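Side-chain contacts in ABC transporter substrate binding protein (Ribose) (Agrobacterium vitis, PDB 4WUT), which probably serves as the sugar-binding receptor of an ABC transporter and holds beta-D-fucopyranose in this crystal: residues Q71-M74 / V75-V79; P90-P93 / D94-V97; D175-K178 / A179-L183; A198-Q201 / T202-L206; Q251-V254 / K255-T258. One frame throughout, in Å; residues are numbered along the deposited sequence. Where two conformers were deposited one is given.

Contact 1: residues Q71-M74 / V75-V79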
loop_
_atom_site.group_PDB
_atom_site.type_symbol
_atom_site.label_atom_id
_atom_site.label_comp_id
_atom_site.label_asym_id
_atom_site.label_seq_id
_atom_site.Cartn_x
_atom_site.Cartn_y
_atom_site.Cartn_z
ATOM N N GLN A 71 16.896 1.309 -2.084
ATOM C CA GLN A 71 16.228 0.097 -2.531
ATOM C C GLN A 71 16.840 -0.437 -3.826
ATOM O O GLN A 71 16.991 -1.644 -3.981
ATOM C CB GLN A 71 14.710 0.277 -2.678
ATOM C CG GLN A 71 14.009 -1.071 -2.672
ATOM C CD GLN A 71 12.582 -1.019 -3.146
ATOM O OE1 GLN A 71 12.279 -0.497 -4.225
ATOM N NE2 GLN A 71 11.699 -1.607 -2.361
ATOM N N VAL A 72 17.177 0.458 -4.751
ATOM C CA VAL A 72 17.860 0.054 -5.970
ATOM C C VAL A 72 19.138 -0.715 -5.612
ATOM O O VAL A 72 19.422 -1.777 -6.137
ATOM C CB VAL A 72 18.217 1.274 -6.826
ATOM C CG1 VAL A 72 19.199 0.910 -7.939
ATOM C CG2 VAL A 72 16.941 1.930 -7.424
ATOM N N ASN A 73 19.924 -0.151 -4.710
ATOM C CA ASN A 73 21.143 -0.807 -4.267
ATOM C C ASN A 73 20.890 -2.238 -3.737
ATOM O O ASN A 73 21.645 -3.176 -4.050
ATOM C CB ASN A 73 21.830 0.097 -3.236
ATOM C CG ASN A 73 23.047 -0.531 -2.630
ATOM O OD1 ASN A 73 22.963 -1.219 -1.609
ATOM N ND2 ASN A 73 24.201 -0.278 -3.234
HETATM N N MSE A 74 19.823 -2.414 -2.961
HETATM C CA MSE A 74 19.461 -3.732 -2.446
HETATM C C MSE A 74 19.147 -4.736 -3.540
HETATM O O MSE A 74 19.567 -5.883 -3.468
HETATM C CB MSE A 74 18.276 -3.648 -1.502
HETATM C CG MSE A 74 18.643 -3.046 -0.203
HETATM SE SE MSE A 74 17.114 -3.090 1.023
HETATM C CE MSE A 74 18.017 -2.301 2.558
ATOM N N VAL A 75 18.377 -4.315 -4.537
ATOM C CA VAL A 75 18.048 -5.220 -5.620
ATOM C C VAL A 75 19.316 -5.564 -6.449
ATOM O O VAL A 75 19.580 -6.737 -6.771
ATOM C CB VAL A 75 16.961 -4.607 -6.520
ATOM C CG1 VAL A 75 16.702 -5.506 -7.707
ATOM C CG2 VAL A 75 15.680 -4.340 -5.738
ATOM N N GLU A 76 20.133 -4.557 -6.752
ATOM C CA GLU A 76 21.371 -4.794 -7.476
ATOM C C GLU A 76 22.230 -5.792 -6.730
ATOM O O GLU A 76 22.844 -6.671 -7.323
ATOM C CB GLU A 76 22.167 -3.498 -7.599
ATOM C CG GLU A 76 21.592 -2.499 -8.570
ATOM C CD GLU A 76 22.350 -1.182 -8.515
ATOM O OE1 GLU A 76 23.196 -0.992 -7.590
ATOM O OE2 GLU A 76 22.099 -0.328 -9.381
ATOM N N ASN A 77 22.325 -5.616 -5.421
ATOM C CA ASN A 77 23.142 -6.484 -4.607
ATOM C C ASN A 77 22.626 -7.922 -4.590
ATOM O O ASN A 77 23.404 -8.875 -4.604
ATOM C CB ASN A 77 23.237 -5.923 -3.189
ATOM C CG ASN A 77 24.093 -4.656 -3.112
ATOM O OD1 ASN A 77 24.851 -4.346 -4.034
ATOM N ND2 ASN A 77 23.976 -3.936 -2.001
ATOM N N ALA A 78 21.302 -8.061 -4.571
ATOM C CA ALA A 78 20.672 -9.379 -4.647
ATOM C C ALA A 78 21.040 -10.066 -5.965
ATOM O O ALA A 78 21.354 -11.251 -5.997
ATOM C CB ALA A 78 19.155 -9.263 -4.481
ATOM N N VAL A 79 20.985 -9.324 -7.057
ATOM C CA VAL A 79 21.371 -9.876 -8.354
ATOM C C VAL A 79 22.848 -10.268 -8.358
ATOM O O VAL A 79 23.239 -11.323 -8.879
ATOM C CB VAL A 79 21.085 -8.870 -9.468
ATOM C CG1 VAL A 79 21.651 -9.353 -10.787
ATOM C CG2 VAL A 79 19.599 -8.628 -9.601
#

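Contact 2: residues P90-P93 / D94-V97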
loop_
_atom_site.group_PDB
_atom_site.type_symbol
_atom_site.label_atom_id
_atom_site.label_comp_id
_atom_site.label_asym_id
_atom_site.label_seq_id
_atom_site.Cartn_x
_atom_site.Cartn_y
_atom_site.Cartn_z
ATOM N N PRO A 90 8.405 -2.472 -5.319
ATOM C CA PRO A 90 9.303 -1.391 -5.749
ATOM C C PRO A 90 8.858 -0.053 -5.210
ATOM O O PRO A 90 7.675 0.284 -5.294
ATOM C CB PRO A 90 9.196 -1.416 -7.277
ATOM C CG PRO A 90 7.888 -2.040 -7.536
ATOM C CD PRO A 90 7.686 -3.062 -6.460
ATOM N N SER A 91 9.803 0.733 -4.682
ATOM C CA SER A 91 9.478 2.025 -4.100
ATOM C C SER A 91 9.196 3.103 -5.155
ATOM O O SER A 91 8.649 4.165 -4.825
ATOM C CB SER A 91 10.588 2.473 -3.169
ATOM O OG SER A 91 10.704 1.543 -2.105
ATOM N N ASP A 92 9.563 2.817 -6.401
ATOM C CA ASP A 92 9.309 3.720 -7.522
ATOM C C ASP A 92 9.108 2.870 -8.779
ATOM O O ASP A 92 9.805 1.864 -8.945
ATOM C CB ASP A 92 10.473 4.696 -7.740
ATOM C CG ASP A 92 10.134 5.769 -8.773
ATOM O OD1 ASP A 92 9.476 6.746 -8.368
ATOM O OD2 ASP A 92 10.488 5.623 -9.978
ATOM N N PRO A 93 8.138 3.226 -9.647
ATOM C CA PRO A 93 7.881 2.358 -10.792
ATOM C C PRO A 93 8.899 2.466 -11.915
ATOM O O PRO A 93 8.957 1.568 -12.745
ATOM C CB PRO A 93 6.489 2.808 -11.263
ATOM C CG PRO A 93 6.321 4.185 -10.776
ATOM C CD PRO A 93 7.119 4.280 -9.502
ATOM N N ASP A 94 9.688 3.521 -11.904
ATOM C CA ASP A 94 10.693 3.753 -12.929
ATOM C C ASP A 94 12.126 3.509 -12.448
ATOM O O ASP A 94 12.925 2.875 -13.151
ATOM C CB ASP A 94 10.534 5.175 -13.462
ATOM C CG ASP A 94 9.200 5.386 -14.134
ATOM O OD1 ASP A 94 8.982 4.769 -15.193
ATOM O OD2 ASP A 94 8.368 6.159 -13.603
ATOM N N ALA A 95 12.462 4.018 -11.269
ATOM C CA ALA A 95 13.825 3.914 -10.783
ATOM C C ALA A 95 14.273 2.483 -10.594
ATOM O O ALA A 95 15.481 2.218 -10.642
ATOM C CB ALA A 95 13.988 4.678 -9.487
ATOM N N LEU A 96 13.334 1.567 -10.347
ATOM C CA LEU A 96 13.691 0.170 -10.100
ATOM C C LEU A 96 13.783 -0.688 -11.376
ATOM O O LEU A 96 14.248 -1.829 -11.330
ATOM C CB LEU A 96 12.688 -0.480 -9.142
ATOM C CG LEU A 96 12.949 -0.263 -7.636
ATOM C CD1 LEU A 96 14.194 -1.058 -7.218
ATOM C CD2 LEU A 96 13.071 1.198 -7.245
ATOM N N VAL A 97 13.393 -0.127 -12.518
ATOM C CA VAL A 97 13.399 -0.905 -13.756
ATOM C C VAL A 97 14.785 -1.423 -14.170
ATOM O O VAL A 97 14.924 -2.594 -14.505
ATOM C CB VAL A 97 12.745 -0.140 -14.891
ATOM C CG1 VAL A 97 12.865 -0.948 -16.178
ATOM C CG2 VAL A 97 11.289 0.122 -14.550
#

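Contact 3: residues D175-K178 / A179-L183. With CA (calcium ion), chain G.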
loop_
_atom_site.group_PDB
_atom_site.type_symbol
_atom_site.label_atom_id
_atom_site.label_comp_id
_atom_site.label_asym_id
_atom_site.label_seq_id
_atom_site.Cartn_x
_atom_site.Cartn_y
_atom_site.Cartn_z
ATOM N N ASP A 175 -10.249 10.968 -9.481
ATOM C CA ASP A 175 -11.056 10.975 -10.695
ATOM C C ASP A 175 -12.515 10.705 -10.367
ATOM O O ASP A 175 -13.428 11.281 -10.990
ATOM C CB ASP A 175 -10.549 9.928 -11.691
ATOM C CG ASP A 175 -9.187 10.276 -12.279
ATOM O OD1 ASP A 175 -8.699 11.401 -12.061
ATOM O OD2 ASP A 175 -8.612 9.409 -12.968
ATOM N N TYR A 176 -12.744 9.823 -9.397
ATOM C CA TYR A 176 -14.128 9.484 -9.007
ATOM C C TYR A 176 -14.798 10.672 -8.345
ATOM O O TYR A 176 -15.942 10.982 -8.631
ATOM C CB TYR A 176 -14.188 8.251 -8.084
ATOM C CG TYR A 176 -15.608 7.749 -7.847
ATOM C CD1 TYR A 176 -16.408 8.327 -6.881
ATOM C CD2 TYR A 176 -16.122 6.704 -8.592
ATOM C CE1 TYR A 176 -17.713 7.895 -6.686
ATOM C CE2 TYR A 176 -17.405 6.271 -8.417
ATOM C CZ TYR A 176 -18.186 6.855 -7.451
ATOM O OH TYR A 176 -19.461 6.392 -7.270
ATOM N N ILE A 177 -14.083 11.336 -7.442
ATOM C CA ILE A 177 -14.607 12.552 -6.819
ATOM C C ILE A 177 -14.997 13.596 -7.873
ATOM O O ILE A 177 -16.073 14.172 -7.810
ATOM C CB ILE A 177 -13.590 13.160 -5.826
ATOM C CG1 ILE A 177 -13.389 12.232 -4.608
ATOM C CG2 ILE A 177 -14.022 14.568 -5.415
ATOM C CD1 ILE A 177 -14.575 12.093 -3.685
ATOM N N LYS A 178 -14.114 13.837 -8.837
ATOM C CA LYS A 178 -14.403 14.754 -9.927
ATOM C C LYS A 178 -15.629 14.328 -10.753
ATOM O O LYS A 178 -16.459 15.152 -11.055
ATOM C CB LYS A 178 -13.185 14.955 -10.832
ATOM C CG LYS A 178 -13.494 15.884 -11.981
ATOM C CD LYS A 178 -12.238 16.482 -12.624
ATOM C CE LYS A 178 -12.610 17.610 -13.580
ATOM N NZ LYS A 178 -11.415 18.366 -14.074
ATOM N N ALA A 179 -15.751 13.052 -11.097
ATOM C CA ALA A 179 -16.829 12.638 -11.989
ATOM C C ALA A 179 -18.180 12.564 -11.285
ATOM O O ALA A 179 -19.217 12.655 -11.942
ATOM C CB ALA A 179 -16.503 11.298 -12.616
ATOM N N ASN A 180 -18.168 12.407 -9.964
ATOM C CA ASN A 180 -19.384 12.077 -9.233
ATOM C C ASN A 180 -19.803 13.079 -8.186
ATOM O O ASN A 180 -20.691 12.815 -7.393
ATOM C CB ASN A 180 -19.282 10.674 -8.636
ATOM C CG ASN A 180 -19.170 9.630 -9.701
ATOM O OD1 ASN A 180 -20.165 9.304 -10.356
ATOM N ND2 ASN A 180 -17.967 9.145 -9.946
ATOM N N SER A 181 -19.204 14.262 -8.238
ATOM C CA SER A 181 -19.521 15.308 -7.284
ATOM C C SER A 181 -18.958 16.635 -7.770
ATOM O O SER A 181 -18.299 16.701 -8.828
ATOM C CB SER A 181 -18.947 14.986 -5.903
ATOM O OG SER A 181 -17.554 15.250 -5.868
ATOM N N LYS A 182 -19.246 17.689 -7.018
ATOM C CA LYS A 182 -18.546 18.948 -7.222
ATOM C C LYS A 182 -17.704 19.291 -5.976
ATOM O O LYS A 182 -17.443 20.454 -5.696
ATOM C CB LYS A 182 -19.492 20.089 -7.618
ATOM C CG LYS A 182 -20.823 20.148 -6.893
ATOM C CD LYS A 182 -21.558 21.445 -7.229
ATOM C CE LYS A 182 -21.951 21.531 -8.690
ATOM N NZ LYS A 182 -23.037 20.571 -9.052
ATOM N N LEU A 183 -17.284 18.264 -5.242
ATOM C CA LEU A 183 -16.364 18.470 -4.122
ATOM C C LEU A 183 -15.063 19.076 -4.609
ATOM O O LEU A 183 -14.544 18.723 -5.675
ATOM C CB LEU A 183 -16.083 17.165 -3.385
ATOM C CG LEU A 183 -17.281 16.506 -2.701
ATOM C CD1 LEU A 183 -17.022 15.053 -2.271
ATOM C CD2 LEU A 183 -17.749 17.332 -1.505
HETATM CA CA CA G . -17.715 17.109 -11.238
HETATM O O HOH W 1 -15.308 17.329 -7.831
HETATM O O HOH W 2 -17.585 16.459 -13.572
HETATM O O HOH W 3 -16.899 18.764 -12.660
HETATM O O HOH W 4 -16.017 18.267 -10.051
#

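Contact 4: residues A198-Q201 / T202-L206. With CA (calcium ion), chain F.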
loop_
_atom_site.group_PDB
_atom_site.type_symbol
_atom_site.label_atom_id
_atom_site.label_comp_id
_atom_site.label_asym_id
_atom_site.label_seq_id
_atom_site.Cartn_x
_atom_site.Cartn_y
_atom_site.Cartn_z
ATOM N N ALA A 198 2.659 13.148 8.200
ATOM C CA ALA A 198 1.211 13.127 8.008
ATOM C C ALA A 198 0.441 13.797 9.138
ATOM O O ALA A 198 -0.564 14.497 8.893
ATOM C CB ALA A 198 0.724 11.690 7.828
ATOM N N LEU A 199 0.893 13.584 10.370
ATOM C CA LEU A 199 0.276 14.240 11.525
ATOM C C LEU A 199 0.365 15.774 11.369
ATOM O O LEU A 199 -0.645 16.487 11.453
ATOM C CB LEU A 199 0.924 13.724 12.816
ATOM C CG LEU A 199 0.135 13.947 14.110
ATOM C CD1 LEU A 199 0.713 13.077 15.220
ATOM C CD2 LEU A 199 0.174 15.390 14.495
ATOM N N ASN A 200 1.557 16.297 11.107
ATOM C CA ASN A 200 1.734 17.727 10.901
ATOM C C ASN A 200 0.935 18.242 9.700
ATOM O O ASN A 200 0.227 19.227 9.815
ATOM C CB ASN A 200 3.217 18.056 10.715
ATOM C CG ASN A 200 3.466 19.556 10.528
ATOM O OD1 ASN A 200 2.908 20.383 11.245
ATOM N ND2 ASN A 200 4.274 19.901 9.531
ATOM N N GLN A 201 1.033 17.566 8.558
ATOM C CA GLN A 201 0.301 18.020 7.387
ATOM C C GLN A 201 -1.201 18.044 7.622
ATOM O O GLN A 201 -1.868 18.954 7.178
ATOM C CB GLN A 201 0.638 17.157 6.163
ATOM C CG GLN A 201 2.034 17.351 5.691
ATOM C CD GLN A 201 2.456 16.334 4.641
ATOM O OE1 GLN A 201 1.959 15.209 4.591
ATOM N NE2 GLN A 201 3.411 16.726 3.823
ATOM N N THR A 202 -1.724 17.038 8.298
ATOM C CA THR A 202 -3.138 17.037 8.651
ATOM C C THR A 202 -3.515 18.142 9.624
ATOM O O THR A 202 -4.510 18.836 9.456
ATOM C CB THR A 202 -3.553 15.681 9.217
ATOM O OG1 THR A 202 -3.340 14.676 8.216
ATOM C CG2 THR A 202 -5.017 15.683 9.523
ATOM N N THR A 203 -2.694 18.350 10.651
ATOM C CA THR A 203 -2.941 19.439 11.572
ATOM C C THR A 203 -3.035 20.776 10.816
ATOM O O THR A 203 -3.936 21.585 11.029
ATOM C CB THR A 203 -1.834 19.490 12.623
ATOM O OG1 THR A 203 -1.918 18.311 13.442
ATOM C CG2 THR A 203 -1.969 20.734 13.514
ATOM N N ASP A 204 -2.154 20.935 9.842
ATOM C CA ASP A 204 -2.087 22.140 9.070
ATOM C C ASP A 204 -3.277 22.295 8.117
ATOM O O ASP A 204 -3.796 23.386 7.997
ATOM C CB ASP A 204 -0.741 22.212 8.349
ATOM C CG ASP A 204 0.436 22.417 9.324
ATOM O OD1 ASP A 204 0.220 22.823 10.491
ATOM O OD2 ASP A 204 1.585 22.168 8.912
ATOM N N VAL A 205 -3.695 21.209 7.475
ATOM C CA VAL A 205 -4.855 21.249 6.590
ATOM C C VAL A 205 -6.135 21.563 7.353
ATOM O O VAL A 205 -6.979 22.309 6.869
ATOM C CB VAL A 205 -4.974 19.974 5.771
ATOM C CG1 VAL A 205 -6.208 20.047 4.874
ATOM C CG2 VAL A 205 -3.779 19.783 4.933
ATOM N N LEU A 206 -6.255 21.028 8.553
ATOM C CA LEU A 206 -7.400 21.297 9.395
ATOM C C LEU A 206 -7.432 22.762 9.824
ATOM O O LEU A 206 -8.505 23.397 9.836
ATOM C CB LEU A 206 -7.444 20.386 10.627
ATOM C CG LEU A 206 -7.661 18.893 10.366
ATOM C CD1 LEU A 206 -7.411 18.092 11.628
ATOM C CD2 LEU A 206 -9.040 18.566 9.775
HETATM CA CA CA F . 2.547 22.776 11.115
HETATM O O HOH W 5 1.341 22.725 13.256
#

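Contact 5: residues Q251-V254 / K255-T258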
loop_
_atom_site.group_PDB
_atom_site.type_symbol
_atom_site.label_atom_id
_atom_site.label_comp_id
_atom_site.label_asym_id
_atom_site.label_seq_id
_atom_site.Cartn_x
_atom_site.Cartn_y
_atom_site.Cartn_z
ATOM N N GLN A 251 -7.747 0.110 13.241
ATOM C CA GLN A 251 -8.908 -0.596 13.774
ATOM C C GLN A 251 -9.530 0.221 14.904
ATOM O O GLN A 251 -10.754 0.369 14.980
ATOM C CB GLN A 251 -8.519 -1.975 14.292
ATOM C CG GLN A 251 -8.230 -2.964 13.209
ATOM C CD GLN A 251 -7.671 -4.270 13.752
ATOM O OE1 GLN A 251 -8.283 -4.917 14.615
ATOM N NE2 GLN A 251 -6.484 -4.658 13.260
ATOM N N GLU A 252 -8.680 0.761 15.772
ATOM C CA GLU A 252 -9.178 1.542 16.909
ATOM C C GLU A 252 -9.865 2.838 16.484
ATOM O O GLU A 252 -10.895 3.217 17.088
ATOM C CB GLU A 252 -8.065 1.827 17.917
ATOM C CG GLU A 252 -7.649 0.588 18.693
ATOM C CD GLU A 252 -8.850 -0.143 19.296
ATOM O OE1 GLU A 252 -9.382 0.324 20.332
ATOM O OE2 GLU A 252 -9.281 -1.175 18.715
ATOM N N PHE A 253 -9.328 3.475 15.435
ATOM C CA PHE A 253 -9.911 4.699 14.890
ATOM C C PHE A 253 -11.282 4.469 14.234
ATOM O O PHE A 253 -12.132 5.357 14.281
ATOM C CB PHE A 253 -8.982 5.346 13.877
ATOM C CG PHE A 253 -7.853 6.126 14.483
ATOM C CD1 PHE A 253 -8.021 6.852 15.641
ATOM C CD2 PHE A 253 -6.622 6.153 13.865
ATOM C CE1 PHE A 253 -6.975 7.583 16.178
ATOM C CE2 PHE A 253 -5.576 6.885 14.408
ATOM C CZ PHE A 253 -5.759 7.597 15.558
ATOM N N VAL A 254 -11.484 3.315 13.595
ATOM C CA VAL A 254 -12.802 2.961 13.095
ATOM C C VAL A 254 -13.754 2.739 14.287
ATOM O O VAL A 254 -14.853 3.299 14.353
ATOM C CB VAL A 254 -12.777 1.694 12.219
ATOM C CG1 VAL A 254 -14.183 1.221 11.919
ATOM C CG2 VAL A 254 -12.032 1.987 10.940
ATOM N N LYS A 255 -13.313 1.944 15.245
ATOM C CA LYS A 255 -14.154 1.629 16.392
ATOM C C LYS A 255 -14.540 2.862 17.208
ATOM O O LYS A 255 -15.648 2.921 17.752
ATOM C CB LYS A 255 -13.438 0.627 17.288
ATOM C CG LYS A 255 -13.394 -0.784 16.722
ATOM C CD LYS A 255 -12.687 -1.728 17.688
ATOM C CE LYS A 255 -12.488 -3.116 17.100
ATOM N NZ LYS A 255 -13.782 -3.758 16.723
ATOM N N ASP A 256 -13.645 3.841 17.310
ATOM C CA ASP A 256 -13.937 5.010 18.138
ATOM C C ASP A 256 -14.554 6.170 17.361
ATOM O O ASP A 256 -14.854 7.225 17.938
ATOM C CB ASP A 256 -12.725 5.444 18.985
ATOM C CG ASP A 256 -11.650 6.164 18.201
ATOM O OD1 ASP A 256 -11.884 6.575 17.040
ATOM O OD2 ASP A 256 -10.547 6.343 18.774
ATOM N N GLY A 257 -14.788 5.956 16.066
ATOM C CA GLY A 257 -15.477 6.933 15.236
ATOM C C GLY A 257 -14.620 8.029 14.624
ATOM O O GLY A 257 -15.130 8.925 13.950
ATOM N N THR A 258 -13.316 7.968 14.840
ATOM C CA THR A 258 -12.421 8.941 14.221
ATOM C C THR A 258 -12.390 8.780 12.701
ATOM O O THR A 258 -12.426 9.761 11.953
ATOM C CB THR A 258 -11.000 8.806 14.789
ATOM O OG1 THR A 258 -11.061 8.976 16.205
ATOM C CG2 THR A 258 -10.067 9.859 14.205
#

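Contact 1: residues Q71-M74 / V75-V79
Asn73 and Asn77 meet one turn apart along helix 68-80, which connects strand 56-60 to strand 85-88 in the periplasmic binding protein fold. Their amide planes stand nearly square to each other, 85° apart, and Asn73 OD1 comes within 2.9 Å of Asn77 ND2. Asn73 swings its amide along the helix toward Asn77 because CG lies anti to the backbone N (chi1 176°), whereas the amide of Asn77 turns back over the preceding turn, its CG 3.0 Å from Asn73 O. A second pair, Val72 and Glu76, meets one residue earlier: the extended chain of Glu76 lays its CG 3.3 Å from Val72 O, and the carboxylate reaches the CG1 branch of Val72. The same Val72 O takes the backbone N-H of Glu76 in a nearly straight bond (174°). On the buried side, Val75 packs against Leu88 and Ile29 of the sheet and Ala99 of helix 97-105, while Gln71 uses both ends of its amide, OE1 for Ser91 N and NE2 for the carbonyls of Ala89 and Val30. Between these two buried residues the contact is close, Val75 CG2 lying 3.5 Å from Gln71 O.

Contact 2: residues P90-P93 / D94-V97
Asp92 OD2 accepts two backbone N-H groups from the following segment, Ala95 N at 2.9 Å and Asp94 N at 3.0 Å. The two donors approach differently. Ala95 N meets the anti lone pair of OD2, the one facing away from the other carboxylate oxygen, and its bond is fairly straight at 167°; Asp94 N comes from above the carboxylate plane, 45° out of it. With CG turned away from its own backbone N (chi1 -172°), the carboxylate of Asp92 reaches over the start of the type I beta turn from Asp94 to Val97, and the paired bonds should restrict its rotation. Asp94 OD2 is 4.2 Å from Asp92 OD2, a proximity of like charges that the two N-H donors probably offset in part. Around this polar centre the packing is largely van der Waals. Asp92 CB lies 3.9 Å from Ala95 CB, Leu96 CD2 extends back to 3.7 Å from Asp92 O, and Val97 CG2 meets Pro93 O at 3.3 Å. Pro90 CB and Leu96 CG, 3.9 Å apart, form an apolar pair. The loop that contains the turn links strand 85-88 to helix 97-105, with Ile68 and Gln71 of helix 68-80 against one part of it and the loop at Leu117 and Ser118 against another.

Contact 3: residues D175-K178 / A179-L183
Asn180 lays its amide over one face of the Tyr176 ring at the C-terminal end of helix 164-180, in the beta-alpha-beta unit that leads from strand 153-158 to strand 184-190. Its ND2 stands 3.1 Å above the ring plane, over the centre, with the amide and ring planes 29° apart. The same ND2 donates to Tyr176 O at 3.0 Å, which fixes the amide over the ring. The tightly packed part faces helix 133-148. There Ile177 CG2 touches Leu183 CB at 3.9 Å, and Ile177 also packs on Ala141 and Ile145 of that helix. Buried Ser181 donates through OG to Ile177 O at 2.7 Å; the same OG accepts from Leu183 N, which makes an ST turn. It sits between the backbone N and carbonyl carbon (chi1 77°), facing back toward the last helical turn. The outer side is looser and wet. Lys178 is exposed, its chain extended beyond CG, and its carbonyl joins that of Ser181 in binding a calcium ion seen in this crystal, with three waters among the ligands. Lys178 O and Ser181 O lie 3.3 Å apart because both bind the metal: the ion is 2.3 Å from Lys178 O and 2.5 Å from Ser181 O.

Contact 4: residues A198-Q201 / T202-L206
Asn200 and Asp204, one turn apart, jointly hold a calcium ion on the outer surface of their helix. Asn200 gives it one oxygen, OD1, at 2.4 Å, whereas Asp204 is bidentate, with OD1 at 2.4 Å and OD2 at 2.5 Å; a water is a further ligand. The amide and carboxylate planes are turned 81° apart, and Asn200 OD1 comes within 3.2 Å of Asp204 OD2, an approach of two oxygens probably tolerated because both bind the calcium ion. Asn200 reaches the ion because its CG is anti to the backbone N (chi1 -179°), which sends the amide along the helix toward Asp204. Helix 195-208, which carries the site, connects strand 184-190 to strand 214-217 in this periplasmic binding protein domain, with Gln201, Thr202 and Val205 against Met157 of strand 153-158. Among the hydrogen bonds, two threonine hydroxyls turn back on the preceding turn. Thr202 OG1 donates to Ala198 O at 2.9 Å, arriving on the opposite face of that carbonyl plane from Thr202 N; Thr203 OG1 donates to Leu199 O at 3.0 Å from 41° above its plane, and Leu199 O also takes Thr203 N at 2.9 Å. Gln201 sends NE2 to Tyr190 O. In van der Waals contact, Leu199 and Thr203 run alongside each other in the same direction, the methyl Leu199 CD2 3.7 Å from the hydroxyl oxygen Thr203 OG1. Thr202 packs on Met226 and Ala229 of helix 220-232.

Contact 5: residues Q251-V254 / K255-T258
The first methylenes of Lys255 pass the preceding turn, Lys255 CG lying 3.4 Å from Gln251 O and CD 3.6 Å from Glu252 OE2. The bend of Glu252 at chi2 (-50°) brings its carboxylate against this methylene chain, not the ammonium group: Lys255 NZ lies beyond it and makes a long, weak ion pair with Asp304. Phe253, by contrast, is buried. Its CD1 touches Thr258 CB at 3.7 Å, and Asp256 OD2 stands at the ring edge near the ring plane, while Arg228 and Lys231 of helix 220-232 pack against the same side chain. The chain leaves helix 248-255 here through a Schellman motif, with Gly257 at positive phi (85°) and its N-H bonded to Val254 O at 3.2 Å. Thr258 is held by Asp256 in an Asx turn. Asp256 OD1 takes Thr258 N at 3.0 Å, nearly in line with its C-O bond, and Thr258 OG1 at 2.7 Å on the syn side, 34° out of the carboxylate plane. Thr258 CG2 lies 3.9 Å from Phe253 CD1.

Followed from the N terminus, the five contacts come strictly in series, each confined to one short continuous stretch, and none nests in or crosses another. Contact 1 lies on helix 68-80; contact 2 closes the turn between strand 85-88 and helix 97-105. These two touch, Val72 CG2 lying 3.5 Å from Ala95 O, so the helix and the turn are joined directly. The other three lie away from them: contact 3 at the end of helix 164-180, contact 4 on helix 195-208 and contact 5 where helix 248-255 leads toward strand 261-265. Contacts 4 and 5 have centres 19 Å apart and both pack against helix 220-232, while the two calcium ions belong to contacts 3 and 4.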